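PDB 6LCJ: alpha-galactosidase from Thermus thermophilus, which probably hydrolyses terminal alpha-linked galactose from oligosaccharides, as a hexameric glycosidase of family GH36. Local coordinates for residues L182-A187 and P436-L441. Sequence-based numbering, arbitrary orientation.
Sequences LDEVAA and PPSWLL
The pyrrolidine ring of P437 turns its CB, CG and CD edge to E184 and V185: its CG lies 3.7 Å from CB of E184, and its CD 3.7 Å from CG2 of V185. Within 436-441, the flat indole of W439 has CG of P436 centred over one face, 3.4 Å above the plane, while F169 meets the ring edge-to-face. The side chains of V185 and P437 cross at about a right angle. With chi1 at 165°, CG2 of V185 lies anti to the carbonyl carbon and meets the proline, and the residue also packs on F193 of strand 192-195. Proline suits the first position of the 3-10 turn 437-439, where no N-H is needed; its carbonyl accepts L440 N and K445 NZ. The E184 chain bends at chi2 (-118°), carrying OE1 to 3.6 Å from CB of S438, a small polar residue that fits this exposed border. In the TIM-barrel fold, the contact joins helix 175-185 to the loop after strand 431-433, which lies beside strand 161-164 in the parallel sheet. Its chemistry is chiefly nonpolar packing, and across it the E184 carboxylate meets just a carbon of S438.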
ATOM      1  N   LEU E 182      -4.938   9.406  59.248  1.00 37.49           N
ATOM      2  CA  LEU E 182      -3.724   9.560  60.047  1.00 35.20           C
ATOM      3  C   LEU E 182      -3.953   9.103  61.480  1.00 39.92           C
ATOM      4  O   LEU E 182      -3.115   8.394  62.061  1.00 38.94           O
ATOM      5  CB  LEU E 182      -3.256  11.013  60.016  1.00 34.09           C
ATOM      6  CG  LEU E 182      -2.138  11.439  60.981  1.00 34.60           C
ATOM      7  CD1 LEU E 182      -0.778  10.875  60.589  1.00 32.56           C
ATOM      8  CD2 LEU E 182      -2.071  12.949  61.075  1.00 27.12           C
ATOM      9  N   ASP E 183      -5.103   9.467  62.048  1.00 40.54           N
ATOM     10  CA  ASP E 183      -5.475   9.011  63.384  1.00 41.05           C
ATOM     11  C   ASP E 183      -5.408   7.493  63.504  1.00 41.49           C
ATOM     12  O   ASP E 183      -4.789   6.957  64.429  1.00 45.12           O
ATOM     13  CB  ASP E 183      -6.882   9.500  63.713  1.00 51.64           C
ATOM     14  CG  ASP E 183      -6.970  10.091  65.086  1.00 65.65           C
ATOM     15  OD1 ASP E 183      -5.893  10.398  65.642  1.00 59.87           O
ATOM     16  OD2 ASP E 183      -8.103  10.232  65.607  1.00 73.43           O
ATOM     17  N   GLU E 184      -6.053   6.779  62.582  1.00 38.73           N
ATOM     18  CA  GLU E 184      -6.032   5.321  62.643  1.00 39.28           C
ATOM     19  C   GLU E 184      -4.653   4.761  62.319  1.00 40.85           C
ATOM     20  O   GLU E 184      -4.214   3.782  62.937  1.00 37.92           O
ATOM     21  CB  GLU E 184      -7.063   4.749  61.690  1.00 42.73           C
ATOM     22  CG  GLU E 184      -8.416   5.353  61.865  1.00 47.60           C
ATOM     23  CD  GLU E 184      -9.417   4.316  62.284  1.00 57.52           C
ATOM     24  OE1 GLU E 184     -10.565   4.356  61.781  1.00 64.03           O
ATOM     25  OE2 GLU E 184      -9.037   3.442  63.102  1.00 60.13           O
ATOM     26  N   VAL E 185      -3.966   5.353  61.336  1.00 38.56           N
ATOM     27  CA  VAL E 185      -2.665   4.839  60.927  1.00 36.01           C
ATOM     28  C   VAL E 185      -1.656   4.981  62.061  1.00 40.53           C
ATOM     29  O   VAL E 185      -0.766   4.135  62.221  1.00 41.03           O
ATOM     30  CB  VAL E 185      -2.193   5.552  59.638  1.00 33.06           C
ATOM     31  CG1 VAL E 185      -0.702   5.307  59.389  1.00 31.23           C
ATOM     32  CG2 VAL E 185      -3.023   5.112  58.433  1.00 24.95           C
ATOM     33  N   ALA E 186      -1.793   6.026  62.886  1.00 40.48           N
ATOM     34  CA  ALA E 186      -0.796   6.283  63.922  1.00 39.55           C
ATOM     35  C   ALA E 186      -0.758   5.188  64.987  1.00 41.85           C
ATOM     36  O   ALA E 186       0.251   5.051  65.690  1.00 43.03           O
ATOM     37  CB  ALA E 186      -1.060   7.645  64.563  1.00 40.60           C
ATOM     38  N   ALA E 187      -1.820   4.389  65.107  1.00 36.85           N
ATOM     39  CA  ALA E 187      -1.812   3.275  66.049  1.00 34.16           C
ATOM     40  C   ALA E 187      -0.896   2.133  65.615  1.00 38.10           C
ATOM     41  O   ALA E 187      -0.573   1.277  66.440  1.00 41.64           O
ATOM     42  CB  ALA E 187      -3.235   2.752  66.240  1.00 37.67           C
ATOM     43  N   PRO E 436      -6.310   1.667  54.338  1.00 33.94           N
ATOM     44  CA  PRO E 436      -6.841   2.437  55.465  1.00 31.40           C
ATOM     45  C   PRO E 436      -7.303   1.493  56.562  1.00 32.85           C
ATOM     46  O   PRO E 436      -8.108   0.582  56.299  1.00 32.31           O
ATOM     47  CB  PRO E 436      -8.026   3.201  54.853  1.00 26.88           C
ATOM     48  CG  PRO E 436      -7.985   2.919  53.391  1.00 29.87           C
ATOM     49  CD  PRO E 436      -7.238   1.661  53.196  1.00 28.54           C
ATOM     50  N   PRO E 437      -6.806   1.658  57.795  1.00 33.75           N
ATOM     51  CA  PRO E 437      -7.159   0.702  58.863  1.00 34.27           C
ATOM     52  C   PRO E 437      -8.657   0.484  59.007  1.00 34.50           C
ATOM     53  O   PRO E 437      -9.091  -0.642  59.284  1.00 36.16           O
ATOM     54  CB  PRO E 437      -6.542   1.336  60.120  1.00 34.09           C
ATOM     55  CG  PRO E 437      -5.415   2.156  59.605  1.00 33.63           C
ATOM     56  CD  PRO E 437      -5.890   2.709  58.279  1.00 34.37           C
ATOM     57  N   SER E 438      -9.469   1.510  58.767  1.00 31.48           N
ATOM     58  CA  SER E 438     -10.907   1.313  58.840  1.00 31.76           C
ATOM     59  C   SER E 438     -11.459   0.425  57.723  1.00 33.25           C
ATOM     60  O   SER E 438     -12.626   0.034  57.798  1.00 39.54           O
ATOM     61  CB  SER E 438     -11.613   2.665  58.831  1.00 33.26           C
ATOM     62  OG  SER E 438     -11.328   3.389  57.650  1.00 36.07           O
ATOM     63  N   TRP E 439     -10.678   0.100  56.694  1.00 30.93           N
ATOM     64  CA  TRP E 439     -11.117  -0.854  55.683  1.00 30.79           C
ATOM     65  C   TRP E 439     -10.732  -2.288  56.023  1.00 35.62           C
ATOM     66  O   TRP E 439     -11.142  -3.218  55.308  1.00 31.26           O
ATOM     67  CB  TRP E 439     -10.521  -0.516  54.317  1.00 31.00           C
ATOM     68  CG  TRP E 439     -11.024   0.732  53.687  1.00 34.62           C
ATOM     69  CD1 TRP E 439     -11.812   1.682  54.256  1.00 31.62           C
ATOM     70  CD2 TRP E 439     -10.745   1.187  52.354  1.00 29.93           C
ATOM     71  NE1 TRP E 439     -12.048   2.690  53.363  1.00 34.37           N
ATOM     72  CE2 TRP E 439     -11.409   2.407  52.185  1.00 31.76           C
ATOM     73  CE3 TRP E 439     -10.003   0.672  51.290  1.00 30.14           C
ATOM     74  CZ2 TRP E 439     -11.357   3.128  50.992  1.00 35.65           C
ATOM     75  CZ3 TRP E 439      -9.954   1.384  50.107  1.00 28.41           C
ATOM     76  CH2 TRP E 439     -10.625   2.598  49.965  1.00 30.92           C
ATOM     77  N   LEU E 440      -9.942  -2.480  57.083  1.00 35.94           N
ATOM     78  CA  LEU E 440      -9.442  -3.791  57.477  1.00 32.54           C
ATOM     79  C   LEU E 440     -10.393  -4.468  58.461  1.00 32.76           C
ATOM     80  O   LEU E 440     -10.868  -3.836  59.408  1.00 33.59           O
ATOM     81  CB  LEU E 440      -8.060  -3.642  58.112  1.00 30.35           C
ATOM     82  CG  LEU E 440      -6.916  -3.091  57.259  1.00 30.37           C
ATOM     83  CD1 LEU E 440      -5.635  -3.086  58.087  1.00 27.67           C
ATOM     84  CD2 LEU E 440      -6.747  -3.936  56.007  1.00 25.10           C
ATOM     85  N   LEU E 441     -10.661  -5.753  58.242  1.00 34.47           N
ATOM     86  CA  LEU E 441     -11.285  -6.580  59.269  1.00 38.06           C
ATOM     87  C   LEU E 441     -10.309  -6.783  60.434  1.00 37.16           C
ATOM     88  O   LEU E 441      -9.105  -6.549  60.293  1.00 34.62           O
ATOM     89  CB  LEU E 441     -11.710  -7.924  58.678  1.00 35.76           C
ATOM     90  CG  LEU E 441     -12.681  -7.877  57.486  1.00 40.38           C
ATOM     91  CD1 LEU E 441     -12.876  -9.253  56.869  1.00 40.86           C
ATOM     92  CD2 LEU E 441     -14.007  -7.286  57.890  1.00 35.37           C
TER